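Local coordinates for cyclic GMP-AMP synthase-like receptor (PDB 7LT2), which senses double-stranded RNA in the cytoplasm and makes cyclic GMP-AMP (2',3'-cGAMP) from ATP and GTP to trigger innate immune responses, at residues Ile347-Lys352 with Ala362-Thr367; Thr41-Phe46 with Leu135-Ser140; Asn213-Thr218 with Arg249-Asn254; Ile14-Glu19 with Gly66-Phe71. All blocks are in the same frame, centred on the assembly; numbering follows the deposited sequence.

Contact 1: residues Ile347-Lys352 with Ala362-Thr367; sequences IGYIIK and AKHLLT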
loop_
_atom_site.group_PDB
_atom_site.type_symbol
_atom_site.label_atom_id
_atom_site.label_comp_id
_atom_site.label_asym_id
_atom_site.label_seq_id
_atom_site.Cartn_x
_atom_site.Cartn_y
_atom_site.Cartn_z
ATOM N N ILE A 347 -23.987 -8.450 7.117
ATOM C CA ILE A 347 -23.275 -9.525 6.440
ATOM C C ILE A 347 -23.951 -10.862 6.706
ATOM O O ILE A 347 -24.049 -11.711 5.811
ATOM C CB ILE A 347 -21.802 -9.524 6.882
ATOM C CG1 ILE A 347 -21.145 -8.194 6.500
ATOM C CG2 ILE A 347 -21.053 -10.697 6.275
ATOM C CD1 ILE A 347 -19.778 -7.990 7.109
ATOM N N GLY A 348 -24.447 -11.064 7.928
ATOM C CA GLY A 348 -25.166 -12.291 8.228
ATOM C C GLY A 348 -26.404 -12.466 7.367
ATOM O O GLY A 348 -26.681 -13.566 6.884
ATOM N N TYR A 349 -27.167 -11.387 7.170
ATOM C CA TYR A 349 -28.309 -11.450 6.264
ATOM C C TYR A 349 -27.873 -11.827 4.856
ATOM O O TYR A 349 -28.535 -12.628 4.187
ATOM C CB TYR A 349 -29.052 -10.113 6.235
ATOM C CG TYR A 349 -29.700 -9.838 4.891
ATOM C CD1 TYR A 349 -30.897 -10.447 4.537
ATOM C CD2 TYR A 349 -29.100 -8.989 3.966
ATOM C CE1 TYR A 349 -31.487 -10.211 3.304
ATOM C CE2 TYR A 349 -29.679 -8.748 2.733
ATOM C CZ TYR A 349 -30.872 -9.361 2.407
ATOM O OH TYR A 349 -31.448 -9.121 1.180
ATOM N N ILE A 350 -26.768 -11.245 4.386
ATOM C CA ILE A 350 -26.292 -11.532 3.036
ATOM C C ILE A 350 -25.899 -12.998 2.913
ATOM O O ILE A 350 -26.252 -13.669 1.935
ATOM C CB ILE A 350 -25.130 -10.590 2.672
ATOM C CG1 ILE A 350 -25.641 -9.148 2.578
ATOM C CG2 ILE A 350 -24.467 -11.027 1.369
ATOM C CD1 ILE A 350 -24.555 -8.112 2.395
ATOM N N ILE A 351 -25.182 -13.524 3.912
ATOM C CA ILE A 351 -24.786 -14.930 3.886
ATOM C C ILE A 351 -26.010 -15.834 3.787
ATOM O O ILE A 351 -26.032 -16.788 2.998
ATOM C CB ILE A 351 -23.930 -15.265 5.122
ATOM C CG1 ILE A 351 -22.628 -14.464 5.087
ATOM C CG2 ILE A 351 -23.632 -16.758 5.170
ATOM C CD1 ILE A 351 -21.801 -14.588 6.342
ATOM N N LYS A 352 -27.054 -15.542 4.571
ATOM C CA LYS A 352 -28.268 -16.349 4.503
ATOM C C LYS A 352 -28.914 -16.258 3.127
ATOM O O LYS A 352 -29.492 -17.234 2.633
ATOM C CB LYS A 352 -29.259 -15.907 5.579
ATOM C CG LYS A 352 -28.754 -16.071 7.000
ATOM C CD LYS A 352 -28.450 -17.525 7.314
ATOM C CE LYS A 352 -29.600 -18.186 8.052
ATOM N NZ LYS A 352 -29.765 -17.621 9.421
ATOM N N ALA A 362 -24.497 -11.647 -7.120
ATOM C CA ALA A 362 -24.342 -10.441 -7.927
ATOM C C ALA A 362 -25.304 -9.346 -7.494
ATOM O O ALA A 362 -24.990 -8.156 -7.627
ATOM C CB ALA A 362 -24.549 -10.762 -9.406
ATOM N N LYS A 363 -26.476 -9.722 -6.979
ATOM C CA LYS A 363 -27.432 -8.723 -6.522
ATOM C C LYS A 363 -26.908 -7.951 -5.318
ATOM O O LYS A 363 -27.250 -6.777 -5.139
ATOM C CB LYS A 363 -28.764 -9.393 -6.185
ATOM C CG LYS A 363 -29.367 -10.181 -7.338
ATOM C CD LYS A 363 -30.589 -10.961 -6.879
ATOM C CE LYS A 363 -31.145 -11.822 -7.995
ATOM N NZ LYS A 363 -32.329 -12.617 -7.548
ATOM N N HIS A 364 -26.079 -8.584 -4.486
ATOM C CA HIS A 364 -25.501 -7.911 -3.331
ATOM C C HIS A 364 -24.188 -7.217 -3.650
ATOM O O HIS A 364 -23.865 -6.201 -3.024
ATOM C CB HIS A 364 -25.266 -8.904 -2.189
ATOM C CG HIS A 364 -26.523 -9.478 -1.616
ATOM N ND1 HIS A 364 -27.272 -8.823 -0.663
ATOM C CD2 HIS A 364 -27.157 -10.651 -1.854
ATOM C CE1 HIS A 364 -28.321 -9.562 -0.347
ATOM N NE2 HIS A 364 -28.273 -10.677 -1.053
ATOM N N LEU A 365 -23.417 -7.746 -4.599
ATOM C CA LEU A 365 -22.106 -7.177 -4.893
ATOM C C LEU A 365 -22.199 -5.934 -5.767
ATOM O O LEU A 365 -21.400 -5.005 -5.600
ATOM C CB LEU A 365 -21.220 -8.225 -5.571
ATOM C CG LEU A 365 -20.369 -9.127 -4.672
ATOM C CD1 LEU A 365 -21.190 -9.751 -3.553
ATOM C CD2 LEU A 365 -19.710 -10.205 -5.511
ATOM N N LEU A 366 -23.160 -5.888 -6.682
ATOM C CA LEU A 366 -23.239 -4.834 -7.681
ATOM C C LEU A 366 -24.280 -3.790 -7.298
ATOM O O LEU A 366 -25.310 -4.102 -6.696
ATOM C CB LEU A 366 -23.580 -5.423 -9.054
ATOM C CG LEU A 366 -22.619 -6.499 -9.565
ATOM C CD1 LEU A 366 -23.015 -6.973 -10.955
ATOM C CD2 LEU A 366 -21.183 -5.980 -9.558
ATOM N N THR A 367 -23.990 -2.539 -7.644
ATOM C CA THR A 367 -25.020 -1.520 -7.615
ATOM C C THR A 367 -26.113 -1.892 -8.608
ATOM O O THR A 367 -25.920 -2.733 -9.492
ATOM C CB THR A 367 -24.438 -0.147 -7.958
ATOM O OG1 THR A 367 -24.008 -0.135 -9.324
ATOM C CG2 THR A 367 -23.241 0.164 -7.066
#
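The imidazole of H364 overlaps the side chain of I350, the two running past each other in opposite directions, and the CG2 methyl of I350 sits over one face of the ring, 4.1 Å from the centroid and 16° off the normal. This is a CH-pi contact, displaced somewhat toward the rim of the ring. The other branch of I350 runs past ND1, with I350 CG1 3.6 Å from H364 ND1. Y349 comes in at the edge of the same imidazole: Y349 CE2 and H364 CE1 are 3.5 Å apart, and the phenol oxygen Y349 OH is likewise 3.5 Å from H364 CE1. The two rings are inclined at 71°, an oblique pairing. One histidine thus bridges two consecutive residues of helix 337-354 from the short helix 361-365, joining the two across a connection of nine residues in the helical C-terminal part of the Mab-21 fold. With CG anti to the carbonyl carbon (chi1 -66°), the H364 ring extends toward the longer helix, where D353 just beyond the segment hydrogen-bonds to NE2 and fixes the rotation of the imidazole. I350 also packs on L268 of helix 258-272, while Y349 is exposed.

Contact 2: residues Thr41-Phe46 with Leu135-Ser140; sequences TQDPLF and LRWMES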
loop_
_atom_site.group_PDB
_atom_site.type_symbol
_atom_site.label_atom_id
_atom_site.label_comp_id
_atom_site.label_asym_id
_atom_site.label_seq_id
_atom_site.Cartn_x
_atom_site.Cartn_y
_atom_site.Cartn_z
ATOM N N THR A 41 20.253 13.995 -8.897
ATOM C CA THR A 41 21.087 15.103 -9.358
ATOM C C THR A 41 20.934 16.344 -8.487
ATOM O O THR A 41 21.814 17.215 -8.512
ATOM C CB THR A 41 20.766 15.477 -10.808
ATOM O OG1 THR A 41 19.515 16.179 -10.862
ATOM C CG2 THR A 41 20.695 14.242 -11.684
ATOM N N GLN A 42 19.848 16.437 -7.719
ATOM C CA GLN A 42 19.532 17.625 -6.940
ATOM C C GLN A 42 19.993 17.554 -5.491
ATOM O O GLN A 42 19.918 18.569 -4.790
ATOM C CB GLN A 42 18.018 17.881 -6.975
ATOM C CG GLN A 42 17.513 18.213 -8.361
ATOM C CD GLN A 42 18.266 19.375 -8.967
ATOM O OE1 GLN A 42 18.183 20.501 -8.478
ATOM N NE2 GLN A 42 19.026 19.105 -10.023
ATOM N N ASP A 43 20.465 16.398 -5.023
ATOM C CA ASP A 43 20.864 16.274 -3.627
ATOM C C ASP A 43 21.800 15.092 -3.422
ATOM O O ASP A 43 21.362 13.935 -3.445
ATOM C CB ASP A 43 19.639 16.127 -2.725
ATOM C CG ASP A 43 19.971 16.340 -1.266
ATOM O OD1 ASP A 43 20.197 17.502 -0.872
ATOM O OD2 ASP A 43 20.013 15.348 -0.512
ATOM N N PRO A 44 23.092 15.342 -3.199
ATOM C CA PRO A 44 24.018 14.227 -2.954
ATOM C C PRO A 44 23.649 13.380 -1.746
ATOM O O PRO A 44 23.906 12.171 -1.753
ATOM C CB PRO A 44 25.367 14.935 -2.755
ATOM C CG PRO A 44 25.220 16.230 -3.495
ATOM C CD PRO A 44 23.784 16.635 -3.310
ATOM N N LEU A 45 23.066 13.975 -0.703
ATOM C CA LEU A 45 22.669 13.181 0.456
ATOM C C LEU A 45 21.549 12.211 0.099
ATOM O O LEU A 45 21.553 11.062 0.559
ATOM C CB LEU A 45 22.246 14.095 1.606
ATOM C CG LEU A 45 21.795 13.407 2.901
ATOM C CD1 LEU A 45 22.805 12.373 3.386
ATOM C CD2 LEU A 45 21.539 14.454 3.987
ATOM N N PHE A 46 20.588 12.640 -0.729
ATOM C CA PHE A 46 19.573 11.698 -1.191
ATOM C C PHE A 46 20.198 10.585 -2.013
ATOM O O PHE A 46 19.834 9.415 -1.858
ATOM C CB PHE A 46 18.488 12.392 -2.017
ATOM C CG PHE A 46 17.561 11.421 -2.716
ATOM C CD1 PHE A 46 16.690 10.629 -1.984
ATOM C CD2 PHE A 46 17.590 11.275 -4.096
ATOM C CE1 PHE A 46 15.848 9.718 -2.619
ATOM C CE2 PHE A 46 16.748 10.363 -4.735
ATOM C CZ PHE A 46 15.879 9.591 -3.993
ATOM N N LEU A 135 9.598 14.187 6.331
ATOM C CA LEU A 135 8.601 14.550 5.329
ATOM C C LEU A 135 8.892 15.923 4.730
ATOM O O LEU A 135 8.745 16.124 3.518
ATOM C CB LEU A 135 7.202 14.503 5.945
ATOM C CG LEU A 135 6.659 13.099 6.239
ATOM C CD1 LEU A 135 5.501 13.162 7.229
ATOM C CD2 LEU A 135 6.212 12.415 4.952
ATOM N N ARG A 136 9.318 16.879 5.561
ATOM C CA ARG A 136 9.645 18.207 5.045
ATOM C C ARG A 136 10.855 18.155 4.123
ATOM O O ARG A 136 10.901 18.862 3.109
ATOM C CB ARG A 136 9.889 19.180 6.199
ATOM C CG ARG A 136 8.635 19.488 6.988
ATOM C CD ARG A 136 8.817 20.689 7.900
ATOM N NE ARG A 136 9.734 20.409 8.996
ATOM C CZ ARG A 136 9.387 19.808 10.126
ATOM N NH1 ARG A 136 8.151 19.385 10.334
ATOM N NH2 ARG A 136 10.303 19.632 11.074
ATOM N N TRP A 137 11.839 17.317 4.456
ATOM C CA TRP A 137 13.021 17.185 3.612
ATOM C C TRP A 137 12.658 16.621 2.245
ATOM O O TRP A 137 13.122 17.124 1.215
ATOM C CB TRP A 137 14.051 16.298 4.307
ATOM C CG TRP A 137 15.285 16.023 3.510
ATOM C CD1 TRP A 137 16.385 16.820 3.405
ATOM C CD2 TRP A 137 15.556 14.856 2.730
ATOM N NE1 TRP A 137 17.327 16.223 2.597
ATOM C CE2 TRP A 137 16.843 15.015 2.174
ATOM C CE3 TRP A 137 14.842 13.689 2.453
ATOM C CZ2 TRP A 137 17.423 14.054 1.350
ATOM C CZ3 TRP A 137 15.419 12.735 1.632
ATOM C CH2 TRP A 137 16.699 12.923 1.091
ATOM N N MET A 138 11.817 15.584 2.213
ATOM C CA MET A 138 11.436 14.992 0.935
ATOM C C MET A 138 10.579 15.951 0.113
ATOM O O MET A 138 10.761 16.062 -1.104
ATOM C CB MET A 138 10.699 13.670 1.169
ATOM C CG MET A 138 10.225 12.986 -0.102
ATOM S SD MET A 138 11.583 12.568 -1.221
ATOM C CE MET A 138 12.357 11.220 -0.340
ATOM N N GLU A 139 9.645 16.652 0.760
ATOM C CA GLU A 139 8.831 17.643 0.061
ATOM C C GLU A 139 9.707 18.705 -0.597
ATOM O O GLU A 139 9.500 19.062 -1.761
ATOM C CB GLU A 139 7.840 18.280 1.041
ATOM C CG GLU A 139 7.109 19.496 0.513
ATOM C CD GLU A 139 6.259 20.170 1.583
ATOM O OE1 GLU A 139 6.323 19.748 2.757
ATOM O OE2 GLU A 139 5.528 21.126 1.247
ATOM N N SER A 140 10.703 19.211 0.136
ATOM C CA SER A 140 11.617 20.197 -0.431
ATOM C C SER A 140 12.379 19.627 -1.623
ATOM O O SER A 140 12.513 20.290 -2.659
ATOM C CB SER A 140 12.583 20.684 0.653
ATOM O OG SER A 140 13.592 21.511 0.111
HETATM O O HOH W 1 19.951 17.379 1.891
#
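The indole of W137 meets residues 41-46 along the rim of its six-membered ring. D43 OD2 lies close to the ring plane, 3.4 Å from W137 CZ2, and F46 CB approaches the next carbon, 3.6 Å from W137 CH2. Toward the phenyl ring of F46 the same CH2 stands at the edge, near that ring's plane; the M138 methyl reaches it obliquely, with M138 CE 4.4 Å from F46 CE1. F122 adds a third ring, meeting the indole at an interplanar angle of about 50°. The D43 carboxylate is turned 74° against the indole and divides its work. D43 OD2 caps the helix that starts at P44, accepting from F46 N at 2.8 Å on its anti side, whereas D43 OD1 accepts a hydrogen bond from water 1 (2.8 Å). That water in turn accepts from W137 NE1 at 3.0 Å in the indole plane. The indole N-H is thus satisfied by a water that the N-cap residue D43 holds in place, and the CZ2 C-H of the ring edge faces a probably negative carboxylate. Helix 131-147 is in this way joined to the junction of helices 18-42 and 44-49, and packs on strand 70-77, whose I75 and L77 touch F46, W137 and M138.

Contact 3: residues Asn213-Thr218 with Arg249-Asn254; sequences NPFPST and RVLIDN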
loop_
_atom_site.group_PDB
_atom_site.type_symbol
_atom_site.label_atom_id
_atom_site.label_comp_id
_atom_site.label_asym_id
_atom_site.label_seq_id
_atom_site.Cartn_x
_atom_site.Cartn_y
_atom_site.Cartn_z
ATOM N N ASN A 213 9.590 -12.693 11.014
ATOM C CA ASN A 213 9.579 -12.674 9.553
ATOM C C ASN A 213 9.358 -14.081 9.007
ATOM O O ASN A 213 10.137 -14.989 9.330
ATOM C CB ASN A 213 10.905 -12.097 9.051
ATOM C CG ASN A 213 10.945 -11.910 7.543
ATOM O OD1 ASN A 213 9.989 -12.220 6.834
ATOM N ND2 ASN A 213 12.064 -11.392 7.047
ATOM N N PRO A 214 8.325 -14.314 8.189
ATOM C CA PRO A 214 8.156 -15.651 7.602
ATOM C C PRO A 214 9.164 -15.969 6.514
ATOM O O PRO A 214 9.314 -17.149 6.170
ATOM C CB PRO A 214 6.724 -15.613 7.047
ATOM C CG PRO A 214 6.477 -14.184 6.760
ATOM C CD PRO A 214 7.208 -13.419 7.841
ATOM N N PHE A 215 9.858 -14.976 5.960
ATOM C CA PHE A 215 10.803 -15.193 4.860
ATOM C C PHE A 215 12.142 -14.525 5.154
ATOM O O PHE A 215 12.600 -13.669 4.391
ATOM C CB PHE A 215 10.222 -14.672 3.548
ATOM C CG PHE A 215 8.800 -15.083 3.314
ATOM C CD1 PHE A 215 8.480 -16.406 3.071
ATOM C CD2 PHE A 215 7.785 -14.146 3.334
ATOM C CE1 PHE A 215 7.172 -16.789 2.858
ATOM C CE2 PHE A 215 6.475 -14.523 3.123
ATOM C CZ PHE A 215 6.167 -15.843 2.884
ATOM N N PRO A 216 12.816 -14.917 6.241
ATOM C CA PRO A 216 14.046 -14.206 6.622
ATOM C C PRO A 216 15.183 -14.356 5.624
ATOM O O PRO A 216 16.062 -13.487 5.591
ATOM C CB PRO A 216 14.406 -14.826 7.979
ATOM C CG PRO A 216 13.795 -16.172 7.950
ATOM C CD PRO A 216 12.516 -16.019 7.173
ATOM N N SER A 217 15.192 -15.401 4.791
ATOM C CA SER A 217 16.282 -15.533 3.830
ATOM C C SER A 217 16.017 -14.782 2.528
ATOM O O SER A 217 16.931 -14.143 1.996
ATOM C CB SER A 217 16.563 -17.014 3.543
ATOM O OG SER A 217 15.608 -17.563 2.659
ATOM N N THR A 218 14.789 -14.819 2.003
ATOM C CA THR A 218 14.513 -14.218 0.701
ATOM C C THR A 218 13.889 -12.830 0.779
ATOM O O THR A 218 14.026 -12.060 -0.178
ATOM C CB THR A 218 13.604 -15.128 -0.136
ATOM O OG1 THR A 218 12.337 -15.306 0.515
ATOM C CG2 THR A 218 14.263 -16.491 -0.350
ATOM N N ARG A 249 2.997 -9.331 0.645
ATOM C CA ARG A 249 2.782 -9.608 -0.771
ATOM C C ARG A 249 3.163 -11.043 -1.120
ATOM O O ARG A 249 2.521 -11.671 -1.969
ATOM C CB ARG A 249 3.571 -8.610 -1.624
ATOM C CG ARG A 249 3.263 -8.699 -3.112
ATOM C CD ARG A 249 3.744 -7.464 -3.841
ATOM N NE ARG A 249 3.028 -6.264 -3.420
ATOM C CZ ARG A 249 3.438 -5.028 -3.670
ATOM N NH1 ARG A 249 4.552 -4.793 -4.340
ATOM N NH2 ARG A 249 2.712 -4.001 -3.228
ATOM N N VAL A 250 4.205 -11.581 -0.479
ATOM C CA VAL A 250 4.576 -12.975 -0.718
ATOM C C VAL A 250 3.550 -13.915 -0.093
ATOM O O VAL A 250 3.171 -14.929 -0.694
ATOM C CB VAL A 250 5.996 -13.257 -0.191
ATOM C CG1 VAL A 250 6.393 -14.716 -0.445
ATOM C CG2 VAL A 250 6.993 -12.316 -0.840
ATOM N N LEU A 251 3.066 -13.582 1.107
ATOM C CA LEU A 251 2.077 -14.416 1.788
ATOM C C LEU A 251 0.808 -14.592 0.957
ATOM O O LEU A 251 0.212 -15.678 0.951
ATOM C CB LEU A 251 1.732 -13.818 3.155
ATOM C CG LEU A 251 2.718 -14.025 4.309
ATOM C CD1 LEU A 251 2.293 -13.206 5.519
ATOM C CD2 LEU A 251 2.810 -15.510 4.670
ATOM N N ILE A 252 0.375 -13.544 0.246
ATOM C CA ILE A 252 -0.870 -13.630 -0.518
ATOM C C ILE A 252 -0.669 -14.161 -1.933
ATOM O O ILE A 252 -1.662 -14.385 -2.644
ATOM C CB ILE A 252 -1.590 -12.264 -0.605
ATOM C CG1 ILE A 252 -0.728 -11.233 -1.342
ATOM C CG2 ILE A 252 -2.004 -11.771 0.785
ATOM C CD1 ILE A 252 -1.397 -9.883 -1.522
ATOM N N ASP A 253 0.573 -14.385 -2.359
ATOM C CA ASP A 253 0.876 -14.809 -3.718
ATOM C C ASP A 253 0.742 -16.323 -3.841
ATOM O O ASP A 253 0.787 -17.055 -2.849
ATOM C CB ASP A 253 2.297 -14.378 -4.100
ATOM C CG ASP A 253 2.499 -14.223 -5.599
ATOM O OD1 ASP A 253 1.542 -14.403 -6.385
ATOM O OD2 ASP A 253 3.641 -13.915 -5.998
ATOM N N ASN A 254 0.574 -16.785 -5.082
ATOM C CA ASN A 254 0.505 -18.213 -5.402
ATOM C C ASN A 254 -0.567 -18.920 -4.573
ATOM O O ASN A 254 -0.353 -19.998 -4.014
ATOM C CB ASN A 254 1.878 -18.875 -5.224
ATOM C CG ASN A 254 1.887 -20.334 -5.651
ATOM O OD1 ASN A 254 1.179 -20.729 -6.583
ATOM N ND2 ASN A 254 2.670 -21.150 -4.951
#
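F215 leaves its backbone with CG anti to the carbonyl carbon (chi1 -46°), which carries the ring from CB toward helix 245-251. Along one side of the phenyl, F215 CD2 comes within 4.1 Å of V250 CB; further out, F215 CE2 is 3.6 Å from V250 CG1, and at the tip F215 CZ approaches the same methyl to 3.5 Å. V250 CG1 thus lies over one face, 24° off the normal and offset toward the rim, a CH-pi contact. L251 joins at the far end, its CD2 3.8 Å from F215 CZ and oblique to the ring. The opposite face rests on P214, whose CB stands over the ring centre, so the phenyl is sandwiched between its own neighbour and the helix. Residues 213-215 form an Asx turn, F215 N donating to N213 OD1 at 2.9 Å from well above the carbonyl plane. L251 also packs on L286 and Y324, and its side chain lies about 8 Å from the bound manganese ion. No hydrogen bond crosses between the two segments, so here the surface loop is joined by apolar contact to helix 245-251, which probably binds nucleotide at its start.

Contact 4: residues Ile14-Glu19 with Gly66-Phe71; sequences ISLPEE and GKPEEF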
loop_
_atom_site.group_PDB
_atom_site.type_symbol
_atom_site.label_atom_id
_atom_site.label_comp_id
_atom_site.label_asym_id
_atom_site.label_seq_id
_atom_site.Cartn_x
_atom_site.Cartn_y
_atom_site.Cartn_z
ATOM N N ILE A 14 -14.799 -6.142 -11.647
ATOM C CA ILE A 14 -13.936 -5.958 -10.489
ATOM C C ILE A 14 -12.492 -5.721 -10.908
ATOM O O ILE A 14 -11.901 -4.698 -10.550
ATOM C CB ILE A 14 -14.043 -7.156 -9.529
ATOM C CG1 ILE A 14 -15.464 -7.252 -8.969
ATOM C CG2 ILE A 14 -13.053 -6.999 -8.380
ATOM C CD1 ILE A 14 -15.616 -8.275 -7.869
ATOM N N SER A 15 -11.914 -6.648 -11.668
ATOM C CA SER A 15 -10.472 -6.664 -11.897
ATOM C C SER A 15 -10.109 -6.034 -13.235
ATOM O O SER A 15 -10.648 -6.419 -14.276
ATOM C CB SER A 15 -9.923 -8.091 -11.844
ATOM O OG SER A 15 -9.976 -8.614 -10.531
ATOM N N LEU A 16 -9.163 -5.093 -13.200
ATOM C CA LEU A 16 -8.561 -4.606 -14.431
ATOM C C LEU A 16 -7.865 -5.763 -15.145
ATOM O O LEU A 16 -7.183 -6.567 -14.500
ATOM C CB LEU A 16 -7.553 -3.489 -14.129
ATOM C CG LEU A 16 -7.007 -2.717 -15.336
ATOM C CD1 LEU A 16 -8.061 -1.791 -15.910
ATOM C CD2 LEU A 16 -5.743 -1.937 -14.982
ATOM N N PRO A 17 -8.034 -5.894 -16.464
ATOM C CA PRO A 17 -7.362 -6.981 -17.190
ATOM C C PRO A 17 -5.860 -6.952 -16.953
ATOM O O PRO A 17 -5.247 -5.885 -16.892
ATOM C CB PRO A 17 -7.705 -6.696 -18.657
ATOM C CG PRO A 17 -8.944 -5.869 -18.607
ATOM C CD PRO A 17 -8.844 -5.047 -17.353
ATOM N N GLU A 18 -5.268 -8.142 -16.819
ATOM C CA GLU A 18 -3.876 -8.211 -16.380
ATOM C C GLU A 18 -2.924 -7.602 -17.403
ATOM O O GLU A 18 -1.885 -7.048 -17.024
ATOM C CB GLU A 18 -3.491 -9.659 -16.070
ATOM C CG GLU A 18 -2.104 -9.817 -15.439
ATOM C CD GLU A 18 -1.928 -9.036 -14.135
ATOM O OE1 GLU A 18 -2.921 -8.850 -13.392
ATOM O OE2 GLU A 18 -0.783 -8.610 -13.850
ATOM N N GLU A 19 -3.257 -7.680 -18.693
ATOM C CA GLU A 19 -2.410 -7.053 -19.702
ATOM C C GLU A 19 -2.326 -5.544 -19.492
ATOM O O GLU A 19 -1.254 -4.943 -19.648
ATOM C CB GLU A 19 -2.936 -7.387 -21.097
ATOM C CG GLU A 19 -2.029 -6.951 -22.223
ATOM C CD GLU A 19 -2.515 -7.429 -23.572
ATOM O OE1 GLU A 19 -2.235 -8.594 -23.929
ATOM O OE2 GLU A 19 -3.190 -6.642 -24.269
ATOM N N GLY A 66 -11.940 -2.482 -9.184
ATOM C CA GLY A 66 -12.272 -1.441 -10.139
ATOM C C GLY A 66 -11.042 -0.776 -10.738
ATOM O O GLY A 66 -9.929 -1.303 -10.697
ATOM N N LYS A 67 -11.259 0.406 -11.305
ATOM C CA LYS A 67 -10.167 1.123 -11.966
ATOM C C LYS A 67 -9.141 1.586 -10.937
ATOM O O LYS A 67 -9.504 2.264 -9.969
ATOM C CB LYS A 67 -10.698 2.325 -12.750
ATOM C CG LYS A 67 -9.605 3.103 -13.480
ATOM C CD LYS A 67 -10.153 4.285 -14.260
ATOM C CE LYS A 67 -10.879 5.255 -13.357
ATOM N NZ LYS A 67 -9.957 5.892 -12.384
ATOM N N PRO A 68 -7.864 1.248 -11.106
ATOM C CA PRO A 68 -6.852 1.742 -10.167
ATOM C C PRO A 68 -6.686 3.246 -10.290
ATOM O O PRO A 68 -6.818 3.824 -11.372
ATOM C CB PRO A 68 -5.576 0.996 -10.583
ATOM C CG PRO A 68 -5.811 0.563 -11.981
ATOM C CD PRO A 68 -7.297 0.394 -12.162
ATOM N N GLU A 69 -6.416 3.884 -9.150
ATOM C CA GLU A 69 -6.377 5.340 -9.099
ATOM C C GLU A 69 -5.090 5.885 -8.492
ATOM O O GLU A 69 -4.655 6.979 -8.871
ATOM C CB GLU A 69 -7.587 5.868 -8.329
ATOM C CG GLU A 69 -8.855 5.846 -9.167
ATOM C CD GLU A 69 -10.114 5.968 -8.341
ATOM O OE1 GLU A 69 -10.089 5.578 -7.156
ATOM O OE2 GLU A 69 -11.130 6.452 -8.882
ATOM N N GLU A 70 -4.467 5.146 -7.573
ATOM C CA GLU A 70 -3.259 5.646 -6.921
ATOM C C GLU A 70 -2.441 4.487 -6.371
ATOM O O GLU A 70 -2.953 3.387 -6.162
ATOM C CB GLU A 70 -3.599 6.619 -5.788
ATOM C CG GLU A 70 -4.452 5.998 -4.692
ATOM C CD GLU A 70 -4.604 6.905 -3.489
ATOM O OE1 GLU A 70 -3.584 7.478 -3.047
ATOM O OE2 GLU A 70 -5.738 7.039 -2.987
ATOM N N PHE A 71 -1.156 4.754 -6.135
ATOM C CA PHE A 71 -0.331 3.882 -5.310
ATOM C C PHE A 71 0.757 4.718 -4.649
ATOM O O PHE A 71 0.921 5.907 -4.936
ATOM C CB PHE A 71 0.267 2.703 -6.105
ATOM C CG PHE A 71 1.298 3.090 -7.135
ATOM C CD1 PHE A 71 0.916 3.422 -8.424
ATOM C CD2 PHE A 71 2.650 3.066 -6.827
ATOM C CE1 PHE A 71 1.861 3.752 -9.383
ATOM C CE2 PHE A 71 3.602 3.399 -7.780
ATOM C CZ PHE A 71 3.204 3.745 -9.059
HETATM O O HOH W 2 -8.616 -3.629 -10.642
#
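The carbonyl oxygen of I14 accepts a short hydrogen bond from G66 N, 2.6 Å long with an N-H...O angle of 157° and the donor in the carbonyl plane. A second link runs through water 2, which accepts from L16 N at 3.0 Å and donates to G66 O at 2.7 Å. I14 O and L16 N addressing the N and O of one residue recalls the pattern of a parallel beta bridge, but only one bond is direct, the other running through a water. G66 adopts phi 83° and psi -161°, where a CB would press against the carbonyl oxygen of the preceding residue. Beyond this pair of links, L16 swings CG anti to its backbone N and crosses the P68 ring at about a right angle, L16 CD2 lying 3.9 Å from P68 CG; L385 touches both residues. I14 instead turns its side chain away, onto K263, L264 and K267 of helix 258-272. Residues 66-71 lead into strand 70-77, where E70 and, just beyond, D72 are probably ligands of the catalytic magnesium ion, as in related nucleotidyltransferases. Backbone polar bonds combined with a small apolar patch probably help to set the approach to this strand without drawing on the acidic side chains, leaving E70 out of the contact.

In the fold
From the N terminus, contact 4 is the first to open: residues 14-19, leading into helix 18-42, return to the segment that enters strand 70-77. Before it closes, contact 2 opens at the far end of the same helix, and it closes only on helix 131-147, so the two loops cross and helix 18-42 spans both. Contact 3 follows in series, joining a loop after strand 188-200 to helix 245-251. Last comes contact 1, a short local closure among the C-terminal helices. Contacts 1 and 2 lie on opposite sides of the chain's centre, their centres 49 Å apart, whereas the nearest atoms of contacts 1 and 4 are about 5 Å apart.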